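Local coordinates for Lmo2125 protein (Listeria monocytogenes serovar 1/2a, PDB 5TU0), which binds maltose and, as a lipoprotein of the bacterial solute-binding protein family, probably hands it to a membrane transporter for sugar uptake, at residues N24-D29 against L292-N297; T320-S323 against T329-V332. The protein carries 2 engineered substitutions. All blocks are in the same frame, centred on the assembly; numbering follows the deposited sequence. Where two conformers were deposited one is given.

Contact 1 (N24-D29 against L292-N297)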
loop_
_atom_site.group_PDB
_atom_site.type_symbol
_atom_site.label_atom_id
_atom_site.label_comp_id
_atom_site.label_asym_id
_atom_site.label_seq_id
_atom_site.Cartn_x
_atom_site.Cartn_y
_atom_site.Cartn_z
ATOM N N ASN A 24 12.642 -3.090 -21.032
ATOM C CA ASN A 24 13.401 -3.043 -22.298
ATOM C C ASN A 24 14.821 -2.524 -22.110
ATOM O O ASN A 24 15.757 -3.053 -22.725
ATOM C CB ASN A 24 12.662 -2.270 -23.395
ATOM C CG ASN A 24 11.592 -3.106 -24.070
ATOM O OD1 ASN A 24 11.719 -4.323 -24.184
ATOM N ND2 ASN A 24 10.541 -2.456 -24.532
ATOM N N LYS A 25 14.987 -1.528 -21.246
ATOM C CA LYS A 25 16.306 -1.004 -20.942
ATOM C C LYS A 25 17.210 -2.060 -20.290
ATOM O O LYS A 25 18.352 -2.224 -20.698
ATOM C CB LYS A 25 16.232 0.210 -20.016
ATOM C CG LYS A 25 17.576 0.901 -19.802
ATOM C CD LYS A 25 17.432 2.201 -19.018
ATOM C CE LYS A 25 18.557 3.188 -19.290
ATOM N NZ LYS A 25 18.409 3.827 -20.621
ATOM N N ILE A 26 16.702 -2.780 -19.292
ATOM C CA ILE A 26 17.552 -3.729 -18.564
ATOM C C ILE A 26 17.658 -5.143 -19.127
ATOM O O ILE A 26 18.567 -5.870 -18.737
ATOM C CB ILE A 26 17.129 -3.855 -17.080
ATOM C CG1 ILE A 26 15.783 -4.588 -16.930
ATOM C CG2 ILE A 26 17.092 -2.471 -16.443
ATOM C CD1 ILE A 26 15.412 -4.942 -15.494
ATOM N N LYS A 27 16.777 -5.550 -20.039
ATOM C CA LYS A 27 16.799 -6.956 -20.477
ATOM C C LYS A 27 18.089 -7.378 -21.198
ATOM O O LYS A 27 18.507 -8.528 -21.099
ATOM C CB LYS A 27 15.601 -7.288 -21.355
ATOM C CG LYS A 27 15.650 -6.693 -22.745
ATOM C CD LYS A 27 14.390 -7.033 -23.498
ATOM C CE LYS A 27 14.519 -6.649 -24.957
ATOM N NZ LYS A 27 13.206 -6.773 -25.640
ATOM N N GLY A 28 18.710 -6.445 -21.909
ATOM C CA GLY A 28 19.907 -6.748 -22.695
ATOM C C GLY A 28 21.027 -7.448 -21.946
ATOM O O GLY A 28 21.552 -8.466 -22.410
ATOM N N ASP A 29 21.403 -6.907 -20.795
ATOM C CA ASP A 29 22.508 -7.482 -20.015
ATOM C C ASP A 29 22.155 -8.873 -19.458
ATOM O O ASP A 29 23.029 -9.747 -19.348
ATOM C CB ASP A 29 22.966 -6.511 -18.934
ATOM C CG ASP A 29 23.601 -5.261 -19.512
ATOM O OD1 ASP A 29 24.293 -5.357 -20.542
ATOM O OD2 ASP A 29 23.425 -4.181 -18.931
ATOM N N LEU A 292 14.346 -13.086 -11.568
ATOM C CA LEU A 292 13.995 -12.475 -10.289
ATOM C C LEU A 292 15.233 -11.947 -9.540
ATOM O O LEU A 292 15.206 -10.839 -8.986
ATOM C CB LEU A 292 13.192 -13.440 -9.401
ATOM C CG LEU A 292 11.662 -13.378 -9.514
ATOM C CD1 LEU A 292 11.184 -13.600 -10.941
ATOM C CD2 LEU A 292 10.997 -14.371 -8.567
ATOM N N ASP A 293 16.301 -12.750 -9.528
ATOM C CA ASP A 293 17.564 -12.390 -8.858
ATOM C C ASP A 293 18.239 -11.213 -9.553
ATOM O O ASP A 293 18.904 -10.397 -8.902
ATOM C CB ASP A 293 18.534 -13.586 -8.825
ATOM C CG ASP A 293 18.045 -14.725 -7.919
ATOM O OD1 ASP A 293 17.104 -14.515 -7.121
ATOM O OD2 ASP A 293 18.608 -15.839 -8.011
ATOM N N TYR A 294 18.110 -11.168 -10.876
ATOM C CA TYR A 294 18.635 -10.058 -11.669
ATOM C C TYR A 294 17.864 -8.746 -11.422
ATOM O O TYR A 294 18.441 -7.724 -11.007
ATOM C CB TYR A 294 18.542 -10.413 -13.155
ATOM C CG TYR A 294 18.959 -9.320 -14.116
ATOM C CD1 TYR A 294 20.300 -9.071 -14.369
ATOM C CD2 TYR A 294 18.011 -8.560 -14.805
ATOM C CE1 TYR A 294 20.694 -8.076 -15.265
ATOM C CE2 TYR A 294 18.401 -7.559 -15.702
ATOM C CZ TYR A 294 19.750 -7.327 -15.925
ATOM O OH TYR A 294 20.179 -6.344 -16.798
ATOM N N VAL A 295 16.557 -8.772 -11.671
ATOM C CA VAL A 295 15.745 -7.558 -11.601
ATOM C C VAL A 295 15.673 -6.961 -10.184
ATOM O O VAL A 295 15.414 -5.763 -10.031
ATOM C CB VAL A 295 14.329 -7.776 -12.225
ATOM C CG1 VAL A 295 13.446 -8.627 -11.326
ATOM C CG2 VAL A 295 13.618 -6.454 -12.469
ATOM N N THR A 296 15.919 -7.784 -9.159
ATOM C CA THR A 296 15.906 -7.308 -7.772
ATOM C C THR A 296 17.314 -7.030 -7.213
ATOM O O THR A 296 17.447 -6.747 -6.019
ATOM C CB THR A 296 15.096 -8.231 -6.813
ATOM O OG1 THR A 296 15.676 -9.542 -6.765
ATOM C CG2 THR A 296 13.666 -8.334 -7.254
ATOM N N ASN A 297 18.362 -7.084 -8.048
ATOM C CA ASN A 297 19.695 -6.743 -7.540
ATOM C C ASN A 297 19.814 -5.219 -7.429
ATOM O O ASN A 297 18.926 -4.481 -7.881
ATOM C CB ASN A 297 20.854 -7.397 -8.327
ATOM C CG ASN A 297 21.061 -6.828 -9.730
ATOM O OD1 ASN A 297 20.664 -5.720 -10.046
ATOM N ND2 ASN A 297 21.709 -7.624 -10.576
#

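Contact 2 (T320-S323 against T329-V332)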
loop_
_atom_site.group_PDB
_atom_site.type_symbol
_atom_site.label_atom_id
_atom_site.label_comp_id
_atom_site.label_asym_id
_atom_site.label_seq_id
_atom_site.Cartn_x
_atom_site.Cartn_y
_atom_site.Cartn_z
ATOM N N THR A 320 20.317 4.427 -1.961
ATOM C CA THR A 320 20.674 5.262 -3.091
ATOM C C THR A 320 19.494 6.191 -3.449
ATOM O O THR A 320 19.691 7.365 -3.766
ATOM C CB THR A 320 21.061 4.426 -4.325
ATOM O OG1 THR A 320 22.192 3.599 -4.018
ATOM C CG2 THR A 320 21.409 5.331 -5.512
ATOM N N ALA A 321 18.274 5.665 -3.401
ATOM C CA ALA A 321 17.094 6.481 -3.731
ATOM C C ALA A 321 16.931 7.604 -2.727
ATOM O O ALA A 321 16.667 8.740 -3.116
ATOM C CB ALA A 321 15.842 5.630 -3.800
ATOM N N LYS A 322 17.109 7.280 -1.445
ATOM C CA LYS A 322 17.027 8.262 -0.357
ATOM C C LYS A 322 18.018 9.431 -0.537
ATOM O O LYS A 322 17.677 10.585 -0.254
ATOM C CB LYS A 322 17.274 7.586 1.001
ATOM C CG LYS A 322 17.169 8.528 2.192
ATOM C CD LYS A 322 17.331 7.816 3.524
ATOM C CE LYS A 322 17.324 8.829 4.664
ATOM N NZ LYS A 322 17.327 8.212 6.025
ATOM N N SER A 323 19.225 9.117 -1.010
ATOM C CA SER A 323 20.268 10.117 -1.242
ATOM C C SER A 323 19.916 11.143 -2.321
ATOM O O SER A 323 20.529 12.210 -2.377
ATOM C CB SER A 323 21.577 9.421 -1.615
ATOM O OG SER A 323 22.001 8.556 -0.577
ATOM N N THR A 329 9.905 10.247 -2.128
ATOM C CA THR A 329 10.755 9.100 -1.856
ATOM C C THR A 329 11.180 9.053 -0.394
ATOM O O THR A 329 11.092 7.996 0.230
ATOM C CB THR A 329 12.009 9.122 -2.734
ATOM O OG1 THR A 329 11.612 9.222 -4.111
ATOM C CG2 THR A 329 12.838 7.857 -2.515
ATOM N N ASN A 330 11.611 10.196 0.152
ATOM C CA ASN A 330 12.033 10.277 1.555
ATOM C C ASN A 330 10.875 9.952 2.509
ATOM O O ASN A 330 11.056 9.203 3.469
ATOM C CB ASN A 330 12.580 11.676 1.912
ATOM C CG ASN A 330 13.930 11.979 1.275
ATOM O OD1 ASN A 330 14.619 11.099 0.759
ATOM N ND2 ASN A 330 14.314 13.237 1.320
ATOM N N ALA A 331 9.706 10.535 2.240
ATOM C CA ALA A 331 8.504 10.288 3.059
ATOM C C ALA A 331 8.106 8.816 3.056
ATOM O O ALA A 331 7.824 8.246 4.101
ATOM C CB ALA A 331 7.346 11.135 2.578
ATOM N N VAL A 332 8.071 8.212 1.875
ATOM C CA VAL A 332 7.751 6.787 1.751
ATOM C C VAL A 332 8.750 5.923 2.502
ATOM O O VAL A 332 8.353 5.044 3.252
ATOM C CB VAL A 332 7.694 6.330 0.271
ATOM C CG1 VAL A 332 7.639 4.793 0.159
ATOM C CG2 VAL A 332 6.497 6.960 -0.407
HETATM O O HOH W 1 15.003 10.778 -2.065
#

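Contact 1 (N24-D29 against L292-N297)
The phenol of Y294 gives its hydroxyl proton to the backbone carbonyl of I26, with Y294 OH lying 2.6 Å from I26 O. The donor sits in the carbonyl plane on a lone pair, at a C=O...donor angle of 145°, and the carbonyl oxygen in turn lies near the plane of the ring, at its edge. This short bond fixes the end of a ring whose flank is apolar. The side chains of I26 and Y294 run antiparallel alongside each other, bringing I26 CD1 within 4.0 Å of Y294 CE2. The same methyl also rests on V295, at 3.8 Å from V295 CG2. At the exposed margin D29 CB approaches Y294 OH to 3.5 Å, obliquely to the ring. Y294 reaches across because its CG is anti to the backbone N (chi1 176°), which carries the ring toward the neighbouring helix.

That neighbour, helix 17-34, is the connection of a beta-alpha-beta crossover between the parallel strands 10-15 and 37-42, part of the alpha/beta architecture of the periplasmic-binding-protein type. The contact therefore ties the beginning of the chain to the final turn of helix 285-295.

Further out, F30 meets the tyrosine ring with planes inclined at about 55°, and the side chains of N300 and T303 from helix 298-308 touch I26. V295 lies against W276 of strand 272-278. The helix end behind Y294 is secured by T296, whose N and OG1 approach L292 O from either side of its carbonyl plane, with T296 OG1 2.6 Å from L292 O. N88 ND2 adds hydrogen bonds to both T296 OG1 and D293 O.

Contact 2 (T320-S323 against T329-V332)
A321 meets T329 through methyl groups, A321 CB lying 4.0 Å from T329 CG2. T329 holds that methyl anti to its own backbone N, pointed at the facing helix, where it also comes within 4.0 Å of A321 O. The hydroxyl takes a separate course: T329 OG1 is hydrogen-bonded to Y305 OH and to D326 OD2, so the two branches of one side chain divide apolar from polar work. P312 and V311 lie against A321 and T329 respectively, extending the apolar patch to strand 311-312.

The carbonyl of A321 faces a bridging water. A321 O is 2.8 Å from the water oxygen, which also stands 2.9 Å from N330 OD1. The water can donate to either oxygen, but with further acceptors in reach it need not serve both at once.

K322 comes next and brings the helix backbones nearest, its CA lying 5.7 Å from that of N330. Its extended side chain crosses the asparagine at about a right angle, and K322 CG is 3.9 Å from N330 OD1. K322 O and N330 OD1, only 3.3 Å apart, are both acceptors and do not bond to each other. A chi1 of -71° lays the amide of N330 over toward K322 with OD1 at the water. N330 ND2 bonds N325 OD1, which with the water on OD1 would hold the amide's orientation.

Helices 315-323 and 327-336 thus form a compact helix-loop-helix, closed across its short connection. The chemistry implies a seam with a methyl contact on its buried side and, beside it, two acceptors, A321 O and N330 OD1, that one water can link, while the close approach of K322 O to N330 OD1 is probably mildly unfavourable.

The two contacts follow one another along the chain and are separate in space: their centres lie 22 Å apart and their nearest atoms about 10 Å. Helix 298-308 joins them. It starts directly after residues 292-297 and touches I26 in the first contact, then presents Y305 to A321 and T329 in the second, before strand 311-312 leads into helix 315-323. The first contact spans 263 residues, whereas the second bridges a turn between consecutive helices. Helix 327-336 also rests on strand 105-121, which carries E114 of the sugar pocket, linking contact 2 to the pocket through that strand.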